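Local coordinates for protein arginase (Glaciozyma antarctica, PDB 5YNL) that probably hydrolyses L-arginine to L-ornithine and urea, as arginases do, in a yeast adapted to the cold, at residues A[140-145]-A[166-171]; A[161-166]-A[200-205]; A[272-277]-A[321-326]; A[147-152]-A[355-360]. All coordinates share one frame; numbering follows the deposited sequence. Where two conformers were deposited one is given.

Contact 1 of 4, residues A[140-145]-A[166-171]; sequences AHASKG and FKAYPE
Ala168, in the last turn of helix 158-168, meets Ala142, which closes helix 124-142. Just before it, Lys167 makes a cation-pi contact with Tyr139 of that second helix. Ala168 then points its methyl group toward that of Ala142; Ala168 CB and Ala142 CB touch at 3.7 Å, and this pair of methyls is the heart of the contact. With nothing larger between them, the backbones come close: the CA atoms of Ser143 and Ala168 lie 5.9 Å apart. Ala168 CB also looks onto the start of the turn beyond Ala142, 4.4 Å from Ser143 N. One residue on, Tyr169 has left helical geometry. Its CG stands anti to its own carbonyl carbon (chi1 -60°), which swings the ring back alongside the end of the other helix. The hydroxyl then stops 4.3 Å from Ala142 O, too far for a hydrogen bond; that carbonyl instead accepts Gly145 N at 3.3 Å within its own turn. At Gly145 phi is 86°, where a CB would press on the preceding carbonyl O, and this favours glycine. The same tyrosine ring rests on Pro280. Farther along, Glu171 makes a salt bridge to Arg279. Both helices lie on one face of the parallel sheet of the arginase alpha/beta fold, flanking strand 147-152 in the chain, and they meet here at their C-terminal ends. Between the touching residues the chemistry is van der Waals: two small methyls set how near the helix ends can come, and Lys167 on Tyr139 adds a polar tie beside them.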
loop_
_atom_site.group_PDB
_atom_site.type_symbol
_atom_site.label_atom_id
_atom_site.label_comp_id
_atom_site.label_asym_id
_atom_site.label_seq_id
_atom_site.Cartn_x
_atom_site.Cartn_y
_atom_site.Cartn_z
ATOM N N ALA A 140 -13.430 -5.308 7.189
ATOM C CA ALA A 140 -14.080 -5.059 8.476
ATOM C C ALA A 140 -13.852 -3.619 8.914
ATOM O O ALA A 140 -14.794 -2.878 9.166
ATOM C CB ALA A 140 -13.549 -6.020 9.527
ATOM N N HIS A 141 -12.588 -3.227 8.996
ATOM C CA HIS A 141 -12.234 -1.834 9.241
ATOM C C HIS A 141 -12.751 -0.907 8.131
ATOM O O HIS A 141 -13.346 0.128 8.421
ATOM C CB HIS A 141 -10.720 -1.695 9.429
ATOM C CG HIS A 141 -10.200 -2.408 10.638
ATOM N ND1 HIS A 141 -10.150 -1.820 11.881
ATOM C CD2 HIS A 141 -9.728 -3.668 10.795
ATOM C CE1 HIS A 141 -9.651 -2.683 12.755
ATOM N NE2 HIS A 141 -9.391 -3.809 12.121
ATOM N N ALA A 142 -12.520 -1.276 6.871
ATOM C CA ALA A 142 -13.003 -0.491 5.730
ATOM C C ALA A 142 -14.522 -0.243 5.763
ATOM O O ALA A 142 -14.988 0.888 5.603
ATOM C CB ALA A 142 -12.612 -1.162 4.421
ATOM N N SER A 143 -15.298 -1.299 5.971
ATOM C CA SER A 143 -16.759 -1.175 5.980
ATOM C C SER A 143 -17.313 -0.377 7.165
ATOM O O SER A 143 -18.503 -0.455 7.459
ATOM C CB SER A 143 -17.390 -2.562 5.989
ATOM O OG SER A 143 -17.098 -3.215 7.211
ATOM N N LYS A 144 -16.467 0.392 7.839
ATOM C CA LYS A 144 -16.879 1.114 9.037
ATOM C C LYS A 144 -16.450 2.582 9.037
ATOM O O LYS A 144 -16.668 3.293 10.017
ATOM C CB LYS A 144 -16.331 0.411 10.282
ATOM C CG LYS A 144 -16.986 -0.923 10.558
ATOM C CD LYS A 144 -16.242 -1.716 11.629
ATOM C CE LYS A 144 -16.301 -1.045 12.982
ATOM N NZ LYS A 144 -16.287 -2.047 14.096
ATOM N N GLY A 145 -15.838 3.031 7.946
ATOM C CA GLY A 145 -15.354 4.401 7.864
ATOM C C GLY A 145 -13.962 4.575 8.456
ATOM O O GLY A 145 -13.447 5.690 8.607
ATOM N N PHE A 166 -10.958 -2.124 -1.890
ATOM C CA PHE A 166 -11.746 -1.934 -3.104
ATOM C C PHE A 166 -13.120 -2.552 -2.988
ATOM O O PHE A 166 -14.056 -2.093 -3.630
ATOM C CB PHE A 166 -11.012 -2.487 -4.322
ATOM C CG PHE A 166 -9.979 -1.543 -4.881
ATOM C CD1 PHE A 166 -8.804 -1.283 -4.184
ATOM C CD2 PHE A 166 -10.184 -0.919 -6.103
ATOM C CE1 PHE A 166 -7.847 -0.419 -4.691
ATOM C CE2 PHE A 166 -9.234 -0.057 -6.620
ATOM C CZ PHE A 166 -8.062 0.202 -5.909
ATOM N N LYS A 167 -13.233 -3.607 -2.184
ATOM C CA LYS A 167 -14.528 -4.207 -1.880
ATOM C C LYS A 167 -15.408 -3.121 -1.304
ATOM O O LYS A 167 -16.566 -2.973 -1.686
ATOM C CB LYS A 167 -14.362 -5.330 -0.848
ATOM C CG LYS A 167 -15.663 -5.889 -0.288
ATOM C CD LYS A 167 -15.836 -7.340 -0.686
ATOM C CE LYS A 167 -14.594 -8.143 -0.361
ATOM N NZ LYS A 167 -14.249 -8.085 1.089
ATOM N N ALA A 168 -14.833 -2.347 -0.390
ATOM C CA ALA A 168 -15.545 -1.241 0.233
ATOM C C ALA A 168 -15.500 0.019 -0.628
ATOM O O ALA A 168 -16.423 0.824 -0.596
ATOM C CB ALA A 168 -14.975 -0.958 1.595
ATOM N N TYR A 169 -14.425 0.203 -1.383
ATOM C CA TYR A 169 -14.337 1.348 -2.280
ATOM C C TYR A 169 -14.004 0.882 -3.691
ATOM O O TYR A 169 -12.828 0.840 -4.074
ATOM C CB TYR A 169 -13.279 2.352 -1.796
ATOM C CG TYR A 169 -13.530 2.926 -0.414
ATOM C CD1 TYR A 169 -14.541 3.851 -0.197
ATOM C CD2 TYR A 169 -12.736 2.554 0.673
ATOM C CE1 TYR A 169 -14.767 4.387 1.059
ATOM C CE2 TYR A 169 -12.954 3.086 1.944
ATOM C CZ TYR A 169 -13.974 4.008 2.132
ATOM O OH TYR A 169 -14.202 4.545 3.389
ATOM N N PRO A 170 -15.034 0.499 -4.460
ATOM C CA PRO A 170 -14.825 0.049 -5.840
ATOM C C PRO A 170 -14.317 1.179 -6.707
ATOM O O PRO A 170 -13.760 0.928 -7.768
ATOM C CB PRO A 170 -16.230 -0.346 -6.307
ATOM C CG PRO A 170 -16.971 -0.654 -5.049
ATOM C CD PRO A 170 -16.413 0.274 -4.000
ATOM N N GLU A 171 -14.512 2.415 -6.270
ATOM C CA GLU A 171 -14.027 3.541 -7.047
ATOM C C GLU A 171 -12.710 4.100 -6.528
ATOM O O GLU A 171 -12.330 5.226 -6.873
ATOM C CB GLU A 171 -15.099 4.631 -7.127
ATOM C CG GLU A 171 -16.400 4.170 -7.848
ATOM C CD GLU A 171 -16.133 3.710 -9.270
ATOM O OE1 GLU A 171 -15.088 4.101 -9.835
ATOM O OE2 GLU A 171 -16.952 2.961 -9.836
#

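Contact 2 of 4, residues A[161-166]-A[200-205]; sequences TVSGTF and SFLLGL
Val162 holds CG1 anti to its backbone N (chi1 167°), while Leu202 holds CG anti to its carbonyl carbon (chi1 -57°), and these two settings bring the branched ends together. Leu202 CD1 rests on Val162 CG1 at 3.8 Å, the two side chains slanting across one another. The other branch of the leucine, CD2, sits 3.8 Å from Ser163 OG, a plain contact, since that hydroxyl is hydrogen-bonded to Met159 O one turn back in its own helix. Helix 158-168, which covers a face of the central parallel sheet of the arginase fold, thus meets the short helix 198-202 near its end. A Schellman motif closes that helix, with Gly204 at positive phi, Leu205 N bonded to Ser200 O at 3.2 Å, and a weak bond from Gly204 N to Phe201 O. An alanine in place of Leu202 would lack both methyl branches and would probably open a gap beside Val162 and Ser163. On the sheet side of helix 158-168, Thr165 OG1 gives a 2.8 Å hydrogen bond to Thr161 O, which Thr165 N reaches from the opposite face of the carbonyl plane.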
loop_
_atom_site.group_PDB
_atom_site.type_symbol
_atom_site.label_atom_id
_atom_site.label_comp_id
_atom_site.label_asym_id
_atom_site.label_seq_id
_atom_site.Cartn_x
_atom_site.Cartn_y
_atom_site.Cartn_z
ATOM N N THR A 161 -5.103 -6.566 1.311
ATOM C CA THR A 161 -5.342 -5.168 1.644
ATOM C C THR A 161 -6.128 -4.431 0.539
ATOM O O THR A 161 -7.057 -3.658 0.825
ATOM C CB THR A 161 -3.986 -4.462 1.950
ATOM O OG1 THR A 161 -4.188 -3.278 2.728
ATOM C CG2 THR A 161 -3.311 -4.085 0.701
ATOM N N VAL A 162 -5.781 -4.693 -0.720
ATOM C CA VAL A 162 -6.416 -4.016 -1.842
ATOM C C VAL A 162 -7.810 -4.627 -2.105
ATOM O O VAL A 162 -8.747 -3.925 -2.492
ATOM C CB VAL A 162 -5.511 -4.075 -3.107
ATOM C CG1 VAL A 162 -6.264 -3.661 -4.368
ATOM C CG2 VAL A 162 -4.274 -3.223 -2.932
ATOM N N SER A 163 -7.956 -5.928 -1.868
ATOM C CA SER A 163 -9.259 -6.560 -2.043
ATOM C C SER A 163 -10.288 -5.966 -1.083
ATOM O O SER A 163 -11.353 -5.529 -1.505
ATOM C CB SER A 163 -9.162 -8.070 -1.842
ATOM O OG SER A 163 -8.223 -8.629 -2.743
ATOM N N GLY A 164 -9.957 -5.940 0.207
ATOM C CA GLY A 164 -10.842 -5.388 1.219
ATOM C C GLY A 164 -11.196 -3.943 0.934
ATOM O O GLY A 164 -12.368 -3.574 0.937
ATOM N N THR A 165 -10.172 -3.128 0.679
ATOM C CA THR A 165 -10.334 -1.702 0.429
ATOM C C THR A 165 -11.232 -1.436 -0.783
ATOM O O THR A 165 -12.164 -0.618 -0.718
ATOM C CB THR A 165 -8.963 -1.045 0.220
ATOM O OG1 THR A 165 -8.196 -1.127 1.439
ATOM C CG2 THR A 165 -9.127 0.395 -0.207
ATOM N N PHE A 166 -10.958 -2.124 -1.890
ATOM C CA PHE A 166 -11.746 -1.934 -3.104
ATOM C C PHE A 166 -13.120 -2.552 -2.988
ATOM O O PHE A 166 -14.056 -2.093 -3.630
ATOM C CB PHE A 166 -11.012 -2.487 -4.322
ATOM C CG PHE A 166 -9.979 -1.543 -4.881
ATOM C CD1 PHE A 166 -8.804 -1.283 -4.184
ATOM C CD2 PHE A 166 -10.184 -0.919 -6.103
ATOM C CE1 PHE A 166 -7.847 -0.419 -4.691
ATOM C CE2 PHE A 166 -9.234 -0.057 -6.620
ATOM C CZ PHE A 166 -8.062 0.202 -5.909
ATOM N N SER A 200 -0.988 -9.007 -10.526
ATOM C CA SER A 200 -1.520 -9.809 -11.614
ATOM C C SER A 200 -2.867 -10.444 -11.257
ATOM O O SER A 200 -3.688 -10.709 -12.141
ATOM C CB SER A 200 -0.498 -10.869 -12.045
ATOM O OG SER A 200 -0.411 -11.934 -11.120
ATOM N N PHE A 201 -3.107 -10.678 -9.966
ATOM C CA PHE A 201 -4.387 -11.244 -9.527
ATOM C C PHE A 201 -5.423 -10.121 -9.414
ATOM O O PHE A 201 -6.571 -10.279 -9.809
ATOM C CB PHE A 201 -4.237 -11.956 -8.174
ATOM C CG PHE A 201 -3.480 -13.267 -8.235
ATOM C CD1 PHE A 201 -2.089 -13.295 -8.340
ATOM C CD2 PHE A 201 -4.162 -14.477 -8.141
ATOM C CE1 PHE A 201 -1.395 -14.506 -8.383
ATOM C CE2 PHE A 201 -3.473 -15.696 -8.187
ATOM C CZ PHE A 201 -2.089 -15.705 -8.309
ATOM N N LEU A 202 -5.012 -8.983 -8.849
ATOM C CA LEU A 202 -5.930 -7.850 -8.696
ATOM C C LEU A 202 -6.390 -7.304 -10.047
ATOM O O LEU A 202 -7.521 -6.824 -10.179
ATOM C CB LEU A 202 -5.284 -6.748 -7.870
ATOM C CG LEU A 202 -4.834 -7.222 -6.488
ATOM C CD1 LEU A 202 -3.874 -6.208 -5.866
ATOM C CD2 LEU A 202 -6.021 -7.505 -5.566
ATOM N N LEU A 203 -5.512 -7.382 -11.046
ATOM C CA LEU A 203 -5.850 -6.919 -12.386
ATOM C C LEU A 203 -6.683 -7.991 -13.081
ATOM O O LEU A 203 -7.426 -7.706 -14.018
ATOM C CB LEU A 203 -4.593 -6.586 -13.186
ATOM C CG LEU A 203 -3.811 -5.378 -12.651
ATOM C CD1 LEU A 203 -2.376 -5.425 -13.135
ATOM C CD2 LEU A 203 -4.475 -4.056 -13.092
ATOM N N GLY A 204 -6.567 -9.219 -12.589
ATOM C CA GLY A 204 -7.344 -10.318 -13.114
ATOM C C GLY A 204 -6.795 -10.868 -14.411
ATOM O O GLY A 204 -7.261 -10.517 -15.494
ATOM N N LEU A 205 -5.794 -11.730 -14.302
ATOM C CA LEU A 205 -5.353 -12.520 -15.442
ATOM C C LEU A 205 -4.835 -13.858 -14.939
ATOM O O LEU A 205 -4.187 -14.597 -15.692
ATOM C CB LEU A 205 -4.318 -11.771 -16.307
ATOM C CG LEU A 205 -3.135 -10.948 -15.772
ATOM C CD1 LEU A 205 -3.567 -9.633 -15.139
ATOM C CD2 LEU A 205 -2.275 -11.750 -14.817
#

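Contact 3 of 4, residues A[272-277]-A[321-326]; sequences HVNPDR and TNLLVS
Leu323 and Asn274 approach from opposite directions, so that Leu323 CD1 comes to 3.5 Å from Asn274 ND2. The amide nitrogen has its polar partner elsewhere, in Arg279 O, and the methyl merely lies against it. Arg277 crosses the leucine at about a right angle: its CD passes 3.9 Å from Leu323 CD1, and its CB is as close. The second branch turns to the backbone instead, where Leu323 CD2 presses on Arg277 O at 3.2 Å, a tight approach of methyl to carbonyl. The arginine chain is bent at its second torsion (chi2 -54°), which brings the guanidinium back to its own turn, with Pro275 CA at its edge. There NH1 donates to Asn274 O at 2.9 Å, from above the carbonyl plane and with an N-H...O angle of 135°; Arg277 N grips the same oxygen from the other face. This backbone bond closes a type I beta turn, Asn274 to Arg277, which follows helix 254-273 and leads toward strand 281-286. The partner segment is likewise a helix-to-strand connection of the parallel alpha/beta fold, running from helix 308-320 into strand 324-330. Thr321 OG1 accepts Leu323 N at 2.9 Å, an ST turn that helps hold the backbone from which the leucine projects. With a serine at Leu323, Asn274 and the arm of Arg277 would probably lose the apolar surface they lie against. Arg277 NH2 forms a salt bridge with Asp271, back on helix 254-273, while Leu323 also packs on Ile281 of the neighbouring strand.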
loop_
_atom_site.group_PDB
_atom_site.type_symbol
_atom_site.label_atom_id
_atom_site.label_comp_id
_atom_site.label_asym_id
_atom_site.label_seq_id
_atom_site.Cartn_x
_atom_site.Cartn_y
_atom_site.Cartn_z
ATOM N N HIS A 272 -2.954 11.100 -12.806
ATOM C CA HIS A 272 -3.251 9.963 -13.667
ATOM C C HIS A 272 -4.385 9.113 -13.095
ATOM O O HIS A 272 -5.327 8.795 -13.812
ATOM C CB HIS A 272 -2.019 9.106 -13.947
ATOM C CG HIS A 272 -2.278 7.982 -14.896
ATOM N ND1 HIS A 272 -2.548 8.183 -16.234
ATOM C CD2 HIS A 272 -2.334 6.643 -14.702
ATOM C CE1 HIS A 272 -2.738 7.019 -16.826
ATOM N NE2 HIS A 272 -2.616 6.066 -15.919
ATOM N N VAL A 273 -4.321 8.761 -11.807
ATOM C CA VAL A 273 -5.338 7.861 -11.268
ATOM C C VAL A 273 -6.514 8.609 -10.645
ATOM O O VAL A 273 -7.580 8.038 -10.432
ATOM C CB VAL A 273 -4.758 6.818 -10.256
ATOM C CG1 VAL A 273 -3.779 5.886 -10.953
ATOM C CG2 VAL A 273 -4.096 7.524 -9.065
ATOM N N ASN A 274 -6.312 9.891 -10.357
ATOM C CA ASN A 274 -7.303 10.649 -9.594
ATOM C C ASN A 274 -7.447 12.094 -10.063
ATOM O O ASN A 274 -7.358 13.016 -9.244
ATOM C CB ASN A 274 -6.902 10.636 -8.113
ATOM C CG ASN A 274 -8.088 10.689 -7.189
ATOM O OD1 ASN A 274 -9.209 11.051 -7.601
ATOM N ND2 ASN A 274 -7.861 10.326 -5.921
ATOM N N PRO A 275 -7.685 12.300 -11.377
ATOM C CA PRO A 275 -7.594 13.659 -11.922
ATOM C C PRO A 275 -8.527 14.657 -11.238
ATOM O O PRO A 275 -8.100 15.785 -11.004
ATOM C CB PRO A 275 -7.996 13.487 -13.402
ATOM C CG PRO A 275 -8.815 12.212 -13.441
ATOM C CD PRO A 275 -8.157 11.327 -12.385
ATOM N N ASP A 276 -9.756 14.256 -10.921
ATOM C CA ASP A 276 -10.720 15.146 -10.270
ATOM C C ASP A 276 -10.637 15.163 -8.745
ATOM O O ASP A 276 -11.482 15.765 -8.092
ATOM C CB ASP A 276 -12.153 14.753 -10.653
ATOM C CG ASP A 276 -12.350 14.676 -12.127
ATOM O OD1 ASP A 276 -11.872 15.583 -12.844
ATOM O OD2 ASP A 276 -12.988 13.704 -12.571
ATOM N N ARG A 277 -9.639 14.491 -8.185
ATOM C CA ARG A 277 -9.522 14.357 -6.735
ATOM C C ARG A 277 -10.822 13.927 -6.055
ATOM O O ARG A 277 -11.177 14.461 -4.995
ATOM C CB ARG A 277 -9.035 15.663 -6.095
ATOM C CG ARG A 277 -7.640 16.115 -6.546
ATOM C CD ARG A 277 -6.584 15.039 -6.354
ATOM N NE ARG A 277 -5.266 15.573 -6.687
ATOM C CZ ARG A 277 -4.780 15.656 -7.923
ATOM N NH1 ARG A 277 -5.500 15.224 -8.951
ATOM N NH2 ARG A 277 -3.582 16.171 -8.132
ATOM N N THR A 321 -4.551 15.608 0.504
ATOM C CA THR A 321 -5.742 15.484 -0.363
ATOM C C THR A 321 -7.033 15.151 0.383
ATOM O O THR A 321 -8.119 15.369 -0.153
ATOM C CB THR A 321 -5.587 14.417 -1.477
ATOM O OG1 THR A 321 -5.892 13.133 -0.935
ATOM C CG2 THR A 321 -4.181 14.414 -2.043
ATOM N N ASN A 322 -6.901 14.603 1.591
ATOM C CA ASN A 322 -8.029 14.033 2.352
ATOM C C ASN A 322 -8.693 12.798 1.722
ATOM O O ASN A 322 -9.722 12.334 2.211
ATOM C CB ASN A 322 -9.095 15.094 2.695
ATOM C CG ASN A 322 -8.604 16.115 3.690
ATOM O OD1 ASN A 322 -7.978 15.764 4.696
ATOM N ND2 ASN A 322 -8.882 17.394 3.418
ATOM N N LEU A 323 -8.094 12.259 0.659
ATOM C CA LEU A 323 -8.703 11.143 -0.080
ATOM C C LEU A 323 -8.272 9.759 0.438
ATOM O O LEU A 323 -8.845 8.736 0.058
ATOM C CB LEU A 323 -8.421 11.270 -1.582
ATOM C CG LEU A 323 -8.824 12.623 -2.203
ATOM C CD1 LEU A 323 -8.089 12.878 -3.518
ATOM C CD2 LEU A 323 -10.324 12.711 -2.418
ATOM N N LEU A 324 -7.266 9.722 1.308
ATOM C CA LEU A 324 -6.722 8.440 1.762
ATOM C C LEU A 324 -7.701 7.632 2.649
ATOM O O LEU A 324 -8.192 8.126 3.661
ATOM C CB LEU A 324 -5.410 8.677 2.504
ATOM C CG LEU A 324 -4.679 7.446 3.038
ATOM C CD1 LEU A 324 -3.909 6.754 1.904
ATOM C CD2 LEU A 324 -3.736 7.859 4.184
ATOM N N VAL A 325 -7.974 6.390 2.267
ATOM C CA VAL A 325 -8.771 5.518 3.122
ATOM C C VAL A 325 -7.979 4.303 3.607
ATOM O O VAL A 325 -8.291 3.741 4.650
ATOM C CB VAL A 325 -10.055 5.040 2.431
ATOM C CG1 VAL A 325 -11.003 6.221 2.176
ATOM C CG2 VAL A 325 -9.715 4.316 1.123
ATOM N N SER A 326 -6.947 3.913 2.863
ATOM C CA SER A 326 -6.126 2.768 3.241
ATOM C C SER A 326 -4.649 2.992 3.020
ATOM O O SER A 326 -4.234 3.537 1.988
ATOM C CB SER A 326 -6.546 1.508 2.496
ATOM O OG SER A 326 -7.606 0.874 3.165
#

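Contact 4 of 4, residues A[147-152]-A[355-360]; sequences LTVTLG and CALGET
Leu357 brings a single methyl, CD1, to both residues it touches on strand 147-152. Those contacts are apolar: Leu357 CD1 lies 4.1 Å from Leu147 CD1 and 4.2 Å from Val149 CG2, and in each pair the side chains meet at a slant. Leu147 sends its CG anti to the backbone N, whereas Leu357 sits well off a staggered first torsion (chi1 -100°), a twist that carries its end nearer to the strand than its CB direction alone would suggest. Leu147 and Val149, two residues apart, point to the same face of the sheet; Thr148 and Thr150 point to the other, against helix 124-142. On the Leu357 side the aliphatic surface carries on through Ala58 of strand 57-63, and Leu147 also rests on Leu324 of strand 324-330.

Hydrogen bonds run within each side. The strand pairs with its two neighbours in the sheet and Thr150 OG1 bonds to Thr161 OG1, while Gly358 N bonds to Cys355 O at 3.1 Å in the Schellman motif that ends helix 345-356. Gly358 has a phi of 121°, where a side chain would collide with the preceding carbonyl O. Leu357 O takes a hydrogen bond from Trp95 NE1. The C-terminal end of the last helix thus meets a central strand of the arginase sheet through buried hydrocarbon alone, at loose van der Waals distances, the fit set by the methyl groups of branched side chains and not by any directional bond.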
loop_
_atom_site.group_PDB
_atom_site.type_symbol
_atom_site.label_atom_id
_atom_site.label_comp_id
_atom_site.label_asym_id
_atom_site.label_seq_id
_atom_site.Cartn_x
_atom_site.Cartn_y
_atom_site.Cartn_z
ATOM N N LEU A 147 -9.814 4.310 8.601
ATOM C CA LEU A 147 -8.676 4.297 7.686
ATOM C C LEU A 147 -7.877 3.072 8.119
ATOM O O LEU A 147 -7.407 3.035 9.247
ATOM C CB LEU A 147 -7.848 5.577 7.850
ATOM C CG LEU A 147 -6.935 6.048 6.712
ATOM C CD1 LEU A 147 -6.478 7.464 6.997
ATOM C CD2 LEU A 147 -5.739 5.112 6.551
ATOM N N THR A 148 -7.769 2.056 7.266
ATOM C CA THR A 148 -7.099 0.807 7.654
ATOM C C THR A 148 -5.591 0.887 7.407
ATOM O O THR A 148 -5.130 0.970 6.253
ATOM C CB THR A 148 -7.655 -0.387 6.889
ATOM O OG1 THR A 148 -9.089 -0.313 6.891
ATOM C CG2 THR A 148 -7.181 -1.694 7.514
ATOM N N VAL A 149 -4.826 0.872 8.491
ATOM C CA VAL A 149 -3.373 0.860 8.403
ATOM C C VAL A 149 -2.915 -0.596 8.437
ATOM O O VAL A 149 -2.989 -1.241 9.487
ATOM C CB VAL A 149 -2.717 1.657 9.568
ATOM C CG1 VAL A 149 -1.195 1.652 9.447
ATOM C CG2 VAL A 149 -3.246 3.102 9.607
ATOM N N THR A 150 -2.467 -1.131 7.299
ATOM C CA THR A 150 -1.934 -2.492 7.309
ATOM C C THR A 150 -0.427 -2.468 7.484
ATOM O O THR A 150 0.319 -1.888 6.659
ATOM C CB THR A 150 -2.300 -3.330 6.080
ATOM O OG1 THR A 150 -3.694 -3.188 5.794
ATOM C CG2 THR A 150 -2.004 -4.795 6.356
ATOM N N LEU A 151 0.006 -3.086 8.584
ATOM C CA LEU A 151 1.410 -3.175 8.925
ATOM C C LEU A 151 1.867 -4.529 8.458
ATOM O O LEU A 151 1.470 -5.565 9.010
ATOM C CB LEU A 151 1.619 -3.029 10.432
ATOM C CG LEU A 151 1.207 -1.659 10.957
ATOM C CD1 LEU A 151 1.563 -1.501 12.439
ATOM C CD2 LEU A 151 1.836 -0.546 10.097
ATOM N N GLY A 152 2.706 -4.538 7.433
ATOM C CA GLY A 152 3.048 -5.810 6.861
ATOM C C GLY A 152 4.471 -6.305 6.968
ATOM O O GLY A 152 5.444 -5.587 7.302
ATOM N N CYS A 355 2.470 10.717 9.429
ATOM C CA CYS A 355 2.451 11.633 8.335
ATOM C C CYS A 355 1.266 11.382 7.417
ATOM O O CYS A 355 0.537 12.304 7.035
ATOM C CB CYS A 355 3.730 11.387 7.558
ATOM S SG CYS A 355 4.102 12.693 6.492
ATOM N N ALA A 356 1.080 10.115 7.065
ATOM C CA ALA A 356 0.019 9.733 6.152
ATOM C C ALA A 356 -1.325 10.042 6.774
ATOM O O ALA A 356 -2.285 10.319 6.054
ATOM C CB ALA A 356 0.112 8.244 5.784
ATOM N N LEU A 357 -1.383 9.980 8.102
ATOM C CA LEU A 357 -2.629 10.147 8.835
ATOM C C LEU A 357 -2.927 11.618 9.153
ATOM O O LEU A 357 -4.013 11.946 9.633
ATOM C CB LEU A 357 -2.649 9.290 10.124
ATOM C CG LEU A 357 -3.434 7.985 9.959
ATOM C CD1 LEU A 357 -2.832 7.177 8.845
ATOM C CD2 LEU A 357 -3.491 7.142 11.237
ATOM N N GLY A 358 -1.984 12.508 8.882
ATOM C CA GLY A 358 -2.265 13.916 9.067
ATOM C C GLY A 358 -1.381 14.688 10.024
ATOM O O GLY A 358 -1.770 15.765 10.496
ATOM N N GLU A 359 -0.200 14.151 10.323
ATOM C CA GLU A 359 0.819 14.948 10.995
ATOM C C GLU A 359 1.416 15.855 9.919
ATOM O O GLU A 359 2.084 15.376 9.000
ATOM C CB GLU A 359 1.898 14.063 11.629
ATOM N N THR A 360 1.142 17.155 10.007
ATOM C CA THR A 360 1.586 18.099 8.981
ATOM C C THR A 360 2.909 18.756 9.372
ATOM O O THR A 360 3.842 18.836 8.561
ATOM C CB THR A 360 0.531 19.180 8.704
ATOM O OG1 THR A 360 -0.755 18.724 9.141
ATOM C CG2 THR A 360 0.480 19.506 7.215
#

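From the N terminus, contact 1 opens first, at the end of helix 124-142, and closes the shortest loop after strand 147-152 and helix 158-168. Contact 4 opens on that strand, so it crosses contact 1, and closes only near the C terminus. Contact 2 begins before contact 1 has closed; these two cross as well and share Phe166. Contacts 2 and 3 follow in series, both nested within the loop of contact 4. Contacts 1 and 2 join helix 158-168 to helices 124-142 and 198-202, contact 3 joins the turn after helix 254-273 to the connection into strand 324-330, and contact 4 brings the end of helix 345-356 onto strand 147-152. Val325 O to Thr148 N links contacts 3 and 4.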